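Local coordinates for uncharacterized protein (Bacteroides ovatus CL02T12C04, PDB 6PTM) that probably acts as an exo-carrageenase of glycoside hydrolase family 42, trimming sugar units from the ends of carrageenan chains, at residues V227-S232 with Y288-E293; A389-K394 with N417-G422; M196-V201 with Q265-L270; T274-A279 with R383-Q388. One frame throughout, in Å; residues are numbered along the deposited sequence.

Contact 1. Residues V227-S232 with Y288-E293; sequences VFLNHS and YMLCNE. With EDO (1,2-ethanediol), chain B.
Phe-228 and Met-289 are paired on one face of the sheet; with CG anti to the backbone N in both (chi1 -171° and -155°), the side chains run side by side. The methionine chain then bends at chi2 and chi3. Its CE comes to rest over the centre of the phenylalanine ring, 3.6 Å from the centroid, in a CH-pi contact. SD stands farther off above that face, as part of a Met-aromatic pair. At the ring edge Asn-292 OD1 lies 3.8 Å from Phe-228 CZ, and the same oxygen accepts from Lys-394 NZ. With an alanine in place of Phe-228, the Met-289 methyl would probably lose its ring and a gap would open beside Asn-292. On the opposite face of the sheet Val-227 CB packs 3.7 Å from Tyr-288 CD2. Two backbone bonds join the strands: Met-289 N to Val-227 O (2.7 Å) and Leu-229 N to Met-289 O (3.0 Å). Farther on, a water bridges Leu-229 O and Asn-292 N. His-231 NE2 gives a weak, bent bond to Leu-290 O, while its ND1 is bonded to Tyr-256. A bound 1,2-ethanediol, probably from the crystallisation liquor, takes a hydrogen bond at O1 from Asn-230 ND2 (2.8 Å). These are adjacent parallel strands, as in the beta/alpha barrel of family 42 glycoside hydrolases.

Contact 2. Residues A389-K394 with N417-G422; sequences AKTHIK and NSEIIG
Thr-391 and Glu-419 meet through one carboxylate oxygen. Glu-419 bends at chi2 (70°), which folds its carboxylate back to the 389-394 backbone. OE1 accepts from Thr-391 N at 2.8 Å on its anti side and from Thr-391 OG1, also at 2.8 Å, nearly along the C-O axis. The threonine can offer both donors to one atom because OG1 sits between its backbone N and carbonyl carbon (chi1 68°). Two bonds thus grip OE1; OE2 makes a long, weak ion pair with Arg-383. The glutamate CB lies 3.6 Å from Lys-390 CB, and the two chains cross obliquely. Ile-420 runs alongside His-392, with its CB 3.8 Å from His-392 CD2. The isoleucine N also bonds to Thr-391 O (3.2 Å), tilted from the carbonyl plane. Ser-418 OG works through water: one molecule links it to Thr-391 OG1, and another links it to Ile-393 N and Gly-422 N. The same OG is bonded to Leu-414 O. Gly-422 brings its CA within 3.2 Å of Ile-393 O, where a side chain would clash. Strand 391-394 has strand 288-292 beside it and helix 358-385 packed against Thr-391 and Ile-393. Strand 421-423 runs next to strand 466-471, whose Phe-467 touches both His-392 and Ile-420.

Contact 3. Residues M196-V201 with Q265-L270; sequences MTNANV and QVNSDL
Asn-267 OD1 is met by the amide of Asn-198, whose ND2 donates to it at 3.0 Å. The bond is bent, with an N-H...O angle of 143°. The donor stands above the carbonyl plane of Asn-267, and the two amide planes are 70° apart. OD1 of Asn-198 lies 3.1 Å from the same Asn-267 OD1, a close approach of two acceptors. Asn-267 ND2 is held within its own helix by Ala-263 O and is also bonded to Tyr-256 OH. The rest of the contact across the segments is van der Waals packing. Asn-198 CB touches Val-266 CG1 at 3.6 Å. The segment 196-201 leaves the end of a parallel strand through a short 3-10 turn, and helix 261-278 packs across this exit, as helices do outside the sheet of a beta/alpha barrel. Thr-197 N bonds to Asn-200 OD1, and Thr-197 OG1 is tied to Asn-230 on the next strand. Leu-270 makes the largest contribution from the helix. With CG anti to the backbone N (chi1 -177°), it sends CD1 and CD2 both to 3.5 Å from Thr-197 O, while its CG lies 4.1 Å from Met-196 SD. Val-201 fits against the helix backbone: its CG2 lies 3.5 Å from Val-266 O and 3.7 Å from Leu-270 CB. CG1 of the valine turns to the CB of Asp-269. Trp-237 joins from helix 236-241, touching Val-266 and bonding through NE1 to Val-201 O.

Contact 4. Residues T274-A279 with R383-Q388; sequences TVPYMA and RKYDPQ
The Tyr-385 ring is met obliquely by Pro-276, whose CG lies 3.9 Å from Tyr-385 CD2. One face of the ring carries Lys-384 CB, 3.6 Å above the plane and offset toward the rim. Proline and tyrosine lie side by side and point the same way. Ile-271 and Lys-272, from the preceding turns of helix 261-278, also touch the tyrosine. The carboxylate of Asp-386 is the second flat group. Ala-279 packs against it, with CA 3.7 Å from Asp-386 CG. Asp-386 OD1 takes a bond from Gln-388 N at 3.1 Å, met from above the carboxylate plane. This closes an Asx turn. OD2 accepts instead from Tyr-288 OH on the sheet. With chi1 at 180° the carboxylate of Asp-386 turns away from its backbone N and lies by Ala-279 CA; its CB packs on Val-275 and Ala-279. Val-275 CG1 fits between two neighbours, 3.7 Å from Tyr-385 CB and 3.7 Å from Asp-386 CB. Ala-279 CB closes the patch at 3.5 Å from Tyr-385 O. If Asp-386 were replaced by an alanine, the Tyr-288 hydroxyl would probably lose its acceptor and the turn at Gln-388 its side-chain bond. Across the two segments the contact is van der Waals packing. It joins the weakly bonded, kinked last turn of helix 261-278 to the C-terminal end of helix 358-385. Met-278 touches Phe-194 and Met-196 of strand 192-197, Tyr-277 meets helix 210-218, and Asp-386 reaches strand 288-292 through Tyr-288.

How the contacts relate
From the N terminus, contact 3 comes first: it closes the loop from strand 192-197 to helix 261-278. Contact 1 opens within that loop at 227-232 and closes beyond it at 288-293, so the two cross. Contact 4 starts at 274-279, before contact 1 closes, and crosses it as well; it ends at 383-388. Contact 2 follows in series and closes a short loop from strand 391-394 to 417-422. Contacts 3 and 4 share helix 261-278. Contact 1 touches all three others: strand 225-230 pairs with strand 192-197, Val-227 packs on Met-278, and Tyr-288 N probably bonds to Lys-390 O. Together they tie four parallel strands to two helices and the next strand, 421-423.

Contact 1. Residues V227-S232 with Y288-E293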
loop_
_atom_site.group_PDB
_atom_site.type_symbol
_atom_site.label_atom_id
_atom_site.label_comp_id
_atom_site.label_asym_id
_atom_site.label_seq_id
_atom_site.Cartn_x
_atom_site.Cartn_y
_atom_site.Cartn_z
ATOM N N VAL A 227 -15.943 0.713 7.667
ATOM C CA VAL A 227 -17.202 0.798 6.871
ATOM C C VAL A 227 -16.826 0.864 5.390
ATOM O O VAL A 227 -15.972 1.679 5.004
ATOM C CB VAL A 227 -18.051 2.000 7.298
ATOM C CG1 VAL A 227 -19.349 2.076 6.513
ATOM C CG2 VAL A 227 -18.321 1.973 8.792
ATOM N N PHE A 228 -17.428 -0.001 4.596
ATOM C CA PHE A 228 -17.140 -0.139 3.144
ATOM C C PHE A 228 -18.278 0.529 2.380
ATOM O O PHE A 228 -19.410 0.004 2.445
ATOM C CB PHE A 228 -17.019 -1.620 2.817
ATOM C CG PHE A 228 -16.522 -1.946 1.434
ATOM C CD1 PHE A 228 -17.309 -1.733 0.317
ATOM C CD2 PHE A 228 -15.289 -2.549 1.255
ATOM C CE1 PHE A 228 -16.834 -2.048 -0.948
ATOM C CE2 PHE A 228 -14.847 -2.917 -0.010
ATOM C CZ PHE A 228 -15.623 -2.670 -1.102
ATOM N N LEU A 229 -18.013 1.635 1.677
ATOM C CA LEU A 229 -19.017 2.258 0.780
ATOM C C LEU A 229 -18.860 1.681 -0.619
ATOM O O LEU A 229 -17.786 1.899 -1.238
ATOM C CB LEU A 229 -18.839 3.771 0.747
ATOM C CG LEU A 229 -19.515 4.524 1.881
ATOM C CD1 LEU A 229 -18.755 4.299 3.167
ATOM C CD2 LEU A 229 -19.628 6.029 1.547
ATOM N N ASN A 230 -19.896 0.985 -1.084
ATOM C CA ASN A 230 -20.019 0.441 -2.456
ATOM C C ASN A 230 -20.571 1.512 -3.386
ATOM O O ASN A 230 -21.483 2.251 -2.952
ATOM C CB ASN A 230 -20.947 -0.764 -2.523
ATOM C CG ASN A 230 -21.365 -1.057 -3.947
ATOM O OD1 ASN A 230 -22.316 -0.434 -4.451
ATOM N ND2 ASN A 230 -20.641 -1.982 -4.581
ATOM N N HIS A 231 -20.026 1.594 -4.603
ATOM C CA HIS A 231 -20.445 2.588 -5.627
ATOM C C HIS A 231 -20.774 1.929 -6.973
ATOM O O HIS A 231 -21.038 2.690 -7.917
ATOM C CB HIS A 231 -19.384 3.695 -5.753
ATOM C CG HIS A 231 -19.252 4.531 -4.525
ATOM N ND1 HIS A 231 -20.180 5.482 -4.192
ATOM C CD2 HIS A 231 -18.321 4.542 -3.540
ATOM C CE1 HIS A 231 -19.818 6.060 -3.049
ATOM N NE2 HIS A 231 -18.671 5.504 -2.631
ATOM N N SER A 232 -20.722 0.599 -7.101
ATOM C CA SER A 232 -21.016 -0.104 -8.378
ATOM C C SER A 232 -22.523 -0.292 -8.577
ATOM O O SER A 232 -22.922 -0.496 -9.705
ATOM C CB SER A 232 -20.317 -1.418 -8.453
ATOM O OG SER A 232 -20.746 -2.253 -7.413
ATOM N N TYR A 288 -13.807 4.845 7.511
ATOM C CA TYR A 288 -14.805 4.756 6.429
ATOM C C TYR A 288 -14.064 4.740 5.092
ATOM O O TYR A 288 -13.360 5.715 4.714
ATOM C CB TYR A 288 -15.781 5.932 6.512
ATOM C CG TYR A 288 -16.612 6.000 7.764
ATOM C CD1 TYR A 288 -16.066 6.477 8.954
ATOM C CD2 TYR A 288 -17.962 5.683 7.745
ATOM C CE1 TYR A 288 -16.828 6.576 10.106
ATOM C CE2 TYR A 288 -18.742 5.781 8.892
ATOM C CZ TYR A 288 -18.169 6.230 10.074
ATOM O OH TYR A 288 -18.897 6.373 11.213
ATOM N N MET A 289 -14.215 3.630 4.383
ATOM C CA MET A 289 -13.516 3.377 3.100
ATOM C C MET A 289 -14.408 3.894 1.972
ATOM O O MET A 289 -15.492 3.310 1.765
ATOM C CB MET A 289 -13.269 1.874 2.989
ATOM C CG MET A 289 -12.103 1.505 2.109
ATOM S SD MET A 289 -12.491 1.664 0.389
ATOM C CE MET A 289 -13.907 0.586 0.160
ATOM N N LEU A 290 -14.027 4.991 1.320
ATOM C CA LEU A 290 -14.996 5.795 0.538
ATOM C C LEU A 290 -15.208 5.193 -0.856
ATOM O O LEU A 290 -16.266 5.466 -1.417
ATOM C CB LEU A 290 -14.560 7.259 0.429
ATOM C CG LEU A 290 -14.429 8.006 1.751
ATOM C CD1 LEU A 290 -13.961 9.434 1.522
ATOM C CD2 LEU A 290 -15.724 7.974 2.545
ATOM N N CYS A 291 -14.268 4.401 -1.380
ATOM C CA CYS A 291 -14.461 3.690 -2.658
ATOM C C CYS A 291 -13.370 2.624 -2.834
ATOM O O CYS A 291 -12.183 2.907 -2.532
ATOM C CB CYS A 291 -14.410 4.659 -3.840
ATOM S SG CYS A 291 -15.009 3.941 -5.397
ATOM N N ASN A 292 -13.782 1.485 -3.385
ATOM C CA ASN A 292 -12.949 0.374 -3.911
ATOM C C ASN A 292 -12.307 0.750 -5.267
ATOM O O ASN A 292 -13.049 0.826 -6.256
ATOM C CB ASN A 292 -13.867 -0.838 -4.095
ATOM C CG ASN A 292 -13.125 -2.095 -4.471
ATOM O OD1 ASN A 292 -12.797 -2.952 -3.624
ATOM N ND2 ASN A 292 -12.865 -2.206 -5.747
ATOM N N GLU A 293 -10.979 0.857 -5.337
ATOM C CA GLU A 293 -10.176 1.010 -6.589
ATOM C C GLU A 293 -10.858 2.009 -7.511
ATOM O O GLU A 293 -11.209 1.689 -8.652
ATOM C CB GLU A 293 -9.984 -0.319 -7.322
ATOM C CG GLU A 293 -9.160 -1.321 -6.521
ATOM C CD GLU A 293 -8.573 -2.450 -7.362
ATOM O OE1 GLU A 293 -9.147 -2.727 -8.441
ATOM O OE2 GLU A 293 -7.567 -3.034 -6.935
HETATM C C1 EDO B . -17.535 -4.142 -4.017
HETATM O O1 EDO B . -18.700 -3.632 -3.382
HETATM C C2 EDO B . -16.897 -3.050 -4.799
HETATM O O2 EDO B . -17.711 -2.515 -5.848
HETATM O O HOH W 1 -16.651 0.913 -3.514
#

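Contact 2. Residues A389-K394 with N417-G422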
loop_
_atom_site.group_PDB
_atom_site.type_symbol
_atom_site.label_atom_id
_atom_site.label_comp_id
_atom_site.label_asym_id
_atom_site.label_seq_id
_atom_site.Cartn_x
_atom_site.Cartn_y
_atom_site.Cartn_z
ATOM N N ALA A 389 -15.099 10.639 12.537
ATOM C CA ALA A 389 -14.892 9.699 11.410
ATOM C C ALA A 389 -13.478 9.871 10.853
ATOM O O ALA A 389 -13.070 10.992 10.563
ATOM C CB ALA A 389 -15.923 9.917 10.329
ATOM N N LYS A 390 -12.797 8.761 10.621
ATOM C CA LYS A 390 -11.553 8.757 9.835
ATOM C C LYS A 390 -11.903 8.131 8.487
ATOM O O LYS A 390 -12.577 7.097 8.478
ATOM C CB LYS A 390 -10.462 8.048 10.628
ATOM C CG LYS A 390 -10.150 8.613 12.007
ATOM C CD LYS A 390 -8.688 8.322 12.298
ATOM C CE LYS A 390 -8.221 8.230 13.733
ATOM N NZ LYS A 390 -9.228 8.558 14.741
ATOM N N THR A 391 -11.500 8.770 7.398
ATOM C CA THR A 391 -11.782 8.272 6.047
ATOM C C THR A 391 -10.482 7.845 5.386
ATOM O O THR A 391 -9.404 8.402 5.691
ATOM C CB THR A 391 -12.563 9.291 5.215
ATOM O OG1 THR A 391 -11.730 10.422 4.941
ATOM C CG2 THR A 391 -13.837 9.716 5.915
ATOM N N HIS A 392 -10.651 6.952 4.425
ATOM C CA HIS A 392 -9.608 6.544 3.478
ATOM C C HIS A 392 -10.269 6.003 2.232
ATOM O O HIS A 392 -11.488 5.787 2.211
ATOM C CB HIS A 392 -8.658 5.525 4.139
ATOM C CG HIS A 392 -9.357 4.394 4.799
ATOM N ND1 HIS A 392 -9.487 3.153 4.199
ATOM C CD2 HIS A 392 -9.922 4.300 6.019
ATOM C CE1 HIS A 392 -10.127 2.347 5.018
ATOM N NE2 HIS A 392 -10.402 3.030 6.168
ATOM N N ILE A 393 -9.428 5.734 1.251
ATOM C CA ILE A 393 -9.834 5.288 -0.098
ATOM C C ILE A 393 -8.949 4.095 -0.481
ATOM O O ILE A 393 -7.710 4.160 -0.247
ATOM C CB ILE A 393 -9.712 6.485 -1.061
ATOM C CG1 ILE A 393 -10.495 7.704 -0.559
ATOM C CG2 ILE A 393 -10.112 6.113 -2.477
ATOM C CD1 ILE A 393 -10.023 9.021 -1.205
ATOM N N LYS A 394 -9.541 3.051 -1.066
ATOM C CA LYS A 394 -8.746 1.878 -1.523
ATOM C C LYS A 394 -8.088 2.239 -2.865
ATOM O O LYS A 394 -8.526 1.773 -3.939
ATOM C CB LYS A 394 -9.602 0.623 -1.583
ATOM C CG LYS A 394 -8.819 -0.616 -2.009
ATOM C CD LYS A 394 -9.670 -1.791 -2.317
ATOM C CE LYS A 394 -10.439 -2.289 -1.099
ATOM N NZ LYS A 394 -11.192 -3.539 -1.396
ATOM N N ASN A 417 -5.931 14.383 2.309
ATOM C CA ASN A 417 -7.365 14.548 2.667
ATOM C C ASN A 417 -7.891 13.406 3.539
ATOM O O ASN A 417 -9.014 13.545 4.074
ATOM C CB ASN A 417 -8.227 14.764 1.432
ATOM C CG ASN A 417 -7.930 16.103 0.798
ATOM O OD1 ASN A 417 -7.144 16.869 1.360
ATOM N ND2 ASN A 417 -8.508 16.362 -0.369
ATOM N N SER A 418 -7.132 12.321 3.639
ATOM C CA SER A 418 -7.559 11.117 4.386
ATOM C C SER A 418 -6.915 11.063 5.774
ATOM O O SER A 418 -5.725 11.292 5.882
ATOM C CB SER A 418 -7.193 9.886 3.609
ATOM O OG SER A 418 -8.001 9.720 2.472
ATOM N N GLU A 419 -7.714 10.762 6.790
ATOM C CA GLU A 419 -7.237 10.571 8.185
ATOM C C GLU A 419 -6.368 9.304 8.266
ATOM O O GLU A 419 -5.503 9.255 9.120
ATOM C CB GLU A 419 -8.402 10.583 9.172
ATOM C CG GLU A 419 -9.137 11.907 9.216
ATOM C CD GLU A 419 -9.966 12.287 7.998
ATOM O OE1 GLU A 419 -10.472 11.397 7.288
ATOM O OE2 GLU A 419 -10.099 13.487 7.769
ATOM N N ILE A 420 -6.693 8.292 7.456
ATOM C CA ILE A 420 -5.948 7.000 7.378
ATOM C C ILE A 420 -5.432 6.862 5.934
ATOM O O ILE A 420 -6.185 7.195 5.043
ATOM C CB ILE A 420 -6.860 5.821 7.788
ATOM C CG1 ILE A 420 -7.228 5.829 9.276
ATOM C CG2 ILE A 420 -6.273 4.487 7.365
ATOM C CD1 ILE A 420 -8.324 4.869 9.644
ATOM N N ILE A 421 -4.187 6.431 5.736
ATOM C CA ILE A 421 -3.623 6.225 4.374
ATOM C C ILE A 421 -4.198 4.917 3.847
ATOM O O ILE A 421 -3.784 3.858 4.312
ATOM C CB ILE A 421 -2.093 6.246 4.379
ATOM C CG1 ILE A 421 -1.567 7.544 4.984
ATOM C CG2 ILE A 421 -1.565 6.043 2.979
ATOM C CD1 ILE A 421 -0.089 7.524 5.235
ATOM N N GLY A 422 -5.163 5.011 2.942
ATOM C CA GLY A 422 -5.748 3.840 2.278
ATOM C C GLY A 422 -4.984 3.498 1.021
ATOM O O GLY A 422 -4.441 4.442 0.359
HETATM O O HOH W 2 -10.573 10.527 2.350
HETATM O O HOH W 3 -6.764 7.139 1.407
#

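Contact 3. Residues M196-V201 with Q265-L270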
loop_
_atom_site.group_PDB
_atom_site.type_symbol
_atom_site.label_atom_id
_atom_site.label_comp_id
_atom_site.label_asym_id
_atom_site.label_seq_id
_atom_site.Cartn_x
_atom_site.Cartn_y
_atom_site.Cartn_z
ATOM N N MET A 196 -22.197 -1.049 3.028
ATOM C CA MET A 196 -23.447 -0.465 2.493
ATOM C C MET A 196 -23.226 0.025 1.065
ATOM O O MET A 196 -22.075 0.079 0.617
ATOM C CB MET A 196 -23.940 0.681 3.375
ATOM C CG MET A 196 -22.947 1.774 3.552
ATOM S SD MET A 196 -23.687 2.901 4.741
ATOM C CE MET A 196 -22.405 4.154 4.720
ATOM N N THR A 197 -24.329 0.337 0.388
ATOM C CA THR A 197 -24.393 0.680 -1.042
ATOM C C THR A 197 -25.480 1.736 -1.230
ATOM O O THR A 197 -26.510 1.715 -0.482
ATOM C CB THR A 197 -24.620 -0.587 -1.880
ATOM O OG1 THR A 197 -24.698 -0.142 -3.222
ATOM C CG2 THR A 197 -25.866 -1.364 -1.516
ATOM N N ASN A 198 -25.296 2.614 -2.216
ATOM C CA ASN A 198 -26.373 3.560 -2.559
ATOM C C ASN A 198 -27.657 2.794 -2.926
ATOM O O ASN A 198 -28.714 3.380 -2.807
ATOM C CB ASN A 198 -25.910 4.551 -3.611
ATOM C CG ASN A 198 -24.870 5.481 -3.034
ATOM O OD1 ASN A 198 -25.171 6.284 -2.166
ATOM N ND2 ASN A 198 -23.664 5.388 -3.533
ATOM N N ALA A 199 -27.600 1.530 -3.337
ATOM C CA ALA A 199 -28.834 0.755 -3.645
ATOM C C ALA A 199 -29.662 0.575 -2.364
ATOM O O ALA A 199 -30.846 0.221 -2.472
ATOM C CB ALA A 199 -28.515 -0.576 -4.288
ATOM N N ASN A 200 -29.086 0.814 -1.182
ATOM C CA ASN A 200 -29.839 0.674 0.097
ATOM C C ASN A 200 -30.716 1.904 0.299
ATOM O O ASN A 200 -31.489 1.909 1.288
ATOM C CB ASN A 200 -28.937 0.507 1.324
ATOM C CG ASN A 200 -28.034 -0.707 1.298
ATOM O OD1 ASN A 200 -26.903 -0.632 1.774
ATOM N ND2 ASN A 200 -28.527 -1.818 0.775
ATOM N N VAL A 201 -30.552 2.952 -0.536
ATOM C CA VAL A 201 -31.503 4.094 -0.575
ATOM C C VAL A 201 -32.628 3.666 -1.525
ATOM O O VAL A 201 -32.376 3.635 -2.761
ATOM C CB VAL A 201 -30.863 5.422 -1.031
ATOM C CG1 VAL A 201 -31.892 6.551 -1.010
ATOM C CG2 VAL A 201 -29.656 5.810 -0.194
ATOM N N GLN A 265 -27.628 13.636 -3.964
ATOM C CA GLN A 265 -28.823 13.409 -3.100
ATOM C C GLN A 265 -28.743 11.981 -2.519
ATOM O O GLN A 265 -28.934 11.783 -1.293
ATOM C CB GLN A 265 -30.126 13.618 -3.884
ATOM C CG GLN A 265 -31.389 13.192 -3.107
ATOM C CD GLN A 265 -32.606 13.181 -4.001
ATOM O OE1 GLN A 265 -32.791 14.121 -4.755
ATOM N NE2 GLN A 265 -33.389 12.095 -3.990
ATOM N N VAL A 266 -28.465 11.004 -3.365
ATOM C CA VAL A 266 -28.562 9.575 -2.965
ATOM C C VAL A 266 -27.458 9.284 -1.940
ATOM O O VAL A 266 -27.747 8.661 -0.880
ATOM C CB VAL A 266 -28.544 8.618 -4.180
ATOM C CG1 VAL A 266 -28.346 7.180 -3.741
ATOM C CG2 VAL A 266 -29.813 8.731 -5.027
ATOM N N ASN A 267 -26.233 9.729 -2.217
ATOM C CA ASN A 267 -25.112 9.514 -1.277
ATOM C C ASN A 267 -25.414 10.221 0.050
ATOM O O ASN A 267 -25.188 9.592 1.084
ATOM C CB ASN A 267 -23.779 9.927 -1.904
ATOM C CG ASN A 267 -23.288 8.858 -2.843
ATOM O OD1 ASN A 267 -22.563 7.943 -2.446
ATOM N ND2 ASN A 267 -23.710 8.936 -4.086
ATOM N N SER A 268 -25.874 11.472 0.024
ATOM C CA SER A 268 -26.264 12.256 1.231
ATOM C C SER A 268 -27.332 11.473 2.014
ATOM O O SER A 268 -27.206 11.358 3.239
ATOM C CB SER A 268 -26.724 13.645 0.872
ATOM O OG SER A 268 -25.604 14.418 0.444
ATOM N N ASP A 269 -28.291 10.876 1.307
ATOM C CA ASP A 269 -29.418 10.140 1.941
ATOM C C ASP A 269 -28.880 8.855 2.574
ATOM O O ASP A 269 -29.291 8.541 3.718
ATOM C CB ASP A 269 -30.565 9.880 0.956
ATOM C CG ASP A 269 -31.465 11.078 0.713
ATOM O OD1 ASP A 269 -31.389 12.030 1.469
ATOM O OD2 ASP A 269 -32.257 11.009 -0.211
ATOM N N LEU A 270 -28.014 8.128 1.862
ATOM C CA LEU A 270 -27.383 6.913 2.421
ATOM C C LEU A 270 -26.691 7.269 3.740
ATOM O O LEU A 270 -26.986 6.597 4.765
ATOM C CB LEU A 270 -26.407 6.262 1.427
ATOM C CG LEU A 270 -25.783 4.966 1.930
ATOM C CD1 LEU A 270 -26.855 3.902 2.177
ATOM C CD2 LEU A 270 -24.753 4.428 0.948
#

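Contact 4. Residues T274-A279 with R383-Q388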
loop_
_atom_site.group_PDB
_atom_site.type_symbol
_atom_site.label_atom_id
_atom_site.label_comp_id
_atom_site.label_asym_id
_atom_site.label_seq_id
_atom_site.Cartn_x
_atom_site.Cartn_y
_atom_site.Cartn_z
ATOM N N THR A 274 -27.725 6.102 7.840
ATOM C CA THR A 274 -26.926 4.953 8.315
ATOM C C THR A 274 -25.904 5.407 9.355
ATOM O O THR A 274 -25.832 4.772 10.402
ATOM C CB THR A 274 -26.261 4.208 7.145
ATOM O OG1 THR A 274 -25.375 5.091 6.441
ATOM C CG2 THR A 274 -27.294 3.627 6.203
ATOM N N VAL A 275 -25.118 6.443 9.067
ATOM C CA VAL A 275 -23.933 6.782 9.902
ATOM C C VAL A 275 -24.342 7.125 11.328
ATOM O O VAL A 275 -23.601 6.738 12.221
ATOM C CB VAL A 275 -23.036 7.835 9.213
ATOM C CG1 VAL A 275 -22.026 8.476 10.141
ATOM C CG2 VAL A 275 -22.343 7.196 8.038
ATOM N N PRO A 276 -25.508 7.744 11.660
ATOM C CA PRO A 276 -25.878 7.932 13.068
ATOM C C PRO A 276 -25.873 6.658 13.933
ATOM O O PRO A 276 -25.627 6.757 15.086
ATOM C CB PRO A 276 -27.296 8.522 12.982
ATOM C CG PRO A 276 -27.230 9.315 11.696
ATOM C CD PRO A 276 -26.490 8.376 10.759
ATOM N N TYR A 277 -26.109 5.490 13.354
ATOM C CA TYR A 277 -26.084 4.197 14.072
ATOM C C TYR A 277 -24.645 3.729 14.319
ATOM O O TYR A 277 -24.447 2.908 15.232
ATOM C CB TYR A 277 -26.829 3.141 13.265
ATOM C CG TYR A 277 -28.317 3.344 13.199
ATOM C CD1 TYR A 277 -29.133 3.037 14.272
ATOM C CD2 TYR A 277 -28.915 3.834 12.054
ATOM C CE1 TYR A 277 -30.513 3.182 14.193
ATOM C CE2 TYR A 277 -30.289 4.000 11.959
ATOM C CZ TYR A 277 -31.100 3.659 13.034
ATOM O OH TYR A 277 -32.462 3.839 12.928
ATOM N N MET A 278 -23.679 4.220 13.538
ATOM C CA MET A 278 -22.294 3.692 13.522
ATOM C C MET A 278 -21.394 4.618 14.345
ATOM O O MET A 278 -20.263 4.172 14.686
ATOM C CB MET A 278 -21.698 3.657 12.110
ATOM C CG MET A 278 -22.559 3.016 11.099
ATOM S SD MET A 278 -21.715 2.926 9.496
ATOM C CE MET A 278 -23.126 2.745 8.416
ATOM N N ALA A 279 -21.822 5.863 14.599
ATOM C CA ALA A 279 -20.908 6.952 15.013
ATOM C C ALA A 279 -20.241 6.580 16.341
ATOM O O ALA A 279 -20.959 6.189 17.293
ATOM C CB ALA A 279 -21.635 8.272 15.111
ATOM N N ARG A 383 -18.842 13.180 8.178
ATOM C CA ARG A 383 -18.432 13.963 9.369
ATOM C C ARG A 383 -19.620 14.689 10.025
ATOM O O ARG A 383 -19.526 14.876 11.246
ATOM C CB ARG A 383 -17.297 14.928 9.026
ATOM C CG ARG A 383 -15.989 14.201 8.758
ATOM C CD ARG A 383 -15.213 13.862 10.019
ATOM N NE ARG A 383 -14.831 15.099 10.666
ATOM C CZ ARG A 383 -13.886 15.914 10.231
ATOM N NH1 ARG A 383 -13.182 15.586 9.159
ATOM N NH2 ARG A 383 -13.660 17.053 10.878
ATOM N N LYS A 384 -20.671 15.044 9.272
ATOM C CA LYS A 384 -21.930 15.650 9.787
ATOM C C LYS A 384 -22.586 14.723 10.808
ATOM O O LYS A 384 -23.129 15.258 11.740
ATOM C CB LYS A 384 -22.968 15.893 8.695
ATOM C CG LYS A 384 -22.599 17.044 7.770
ATOM C CD LYS A 384 -23.680 17.446 6.794
ATOM C CE LYS A 384 -23.157 18.440 5.771
ATOM N NZ LYS A 384 -24.112 18.553 4.658
ATOM N N TYR A 385 -22.521 13.400 10.629
ATOM C CA TYR A 385 -23.175 12.401 11.510
ATOM C C TYR A 385 -22.153 11.726 12.433
ATOM O O TYR A 385 -22.537 11.310 13.534
ATOM C CB TYR A 385 -24.040 11.491 10.641
ATOM C CG TYR A 385 -25.009 12.292 9.815
ATOM C CD1 TYR A 385 -24.741 12.625 8.495
ATOM C CD2 TYR A 385 -26.128 12.841 10.408
ATOM C CE1 TYR A 385 -25.608 13.409 7.753
ATOM C CE2 TYR A 385 -27.001 13.635 9.687
ATOM C CZ TYR A 385 -26.728 13.934 8.365
ATOM O OH TYR A 385 -27.620 14.697 7.692
ATOM N N ASP A 386 -20.874 11.668 12.077
ATOM C CA ASP A 386 -19.827 11.090 12.969
ATOM C C ASP A 386 -18.618 12.018 12.987
ATOM O O ASP A 386 -17.695 11.866 12.178
ATOM C CB ASP A 386 -19.406 9.694 12.496
ATOM C CG ASP A 386 -18.334 9.051 13.358
ATOM O OD1 ASP A 386 -17.888 9.704 14.311
ATOM O OD2 ASP A 386 -17.903 7.935 13.019
ATOM N N PRO A 387 -18.563 13.003 13.908
ATOM C CA PRO A 387 -17.497 14.003 13.868
ATOM C C PRO A 387 -16.095 13.435 14.183
ATOM O O PRO A 387 -15.131 14.107 13.868
ATOM C CB PRO A 387 -17.956 15.060 14.888
ATOM C CG PRO A 387 -19.426 14.737 15.149
ATOM C CD PRO A 387 -19.520 13.227 15.010
ATOM N N GLN A 388 -16.003 12.192 14.669
ATOM C CA GLN A 388 -14.732 11.449 14.871
ATOM C C GLN A 388 -14.365 10.589 13.635
ATOM O O GLN A 388 -13.396 9.864 13.698
ATOM C CB GLN A 388 -14.841 10.551 16.112
ATOM C CG GLN A 388 -15.215 11.296 17.389
ATOM C CD GLN A 388 -14.323 12.500 17.573
ATOM O OE1 GLN A 388 -14.780 13.646 17.594
ATOM N NE2 GLN A 388 -13.022 12.248 17.665
#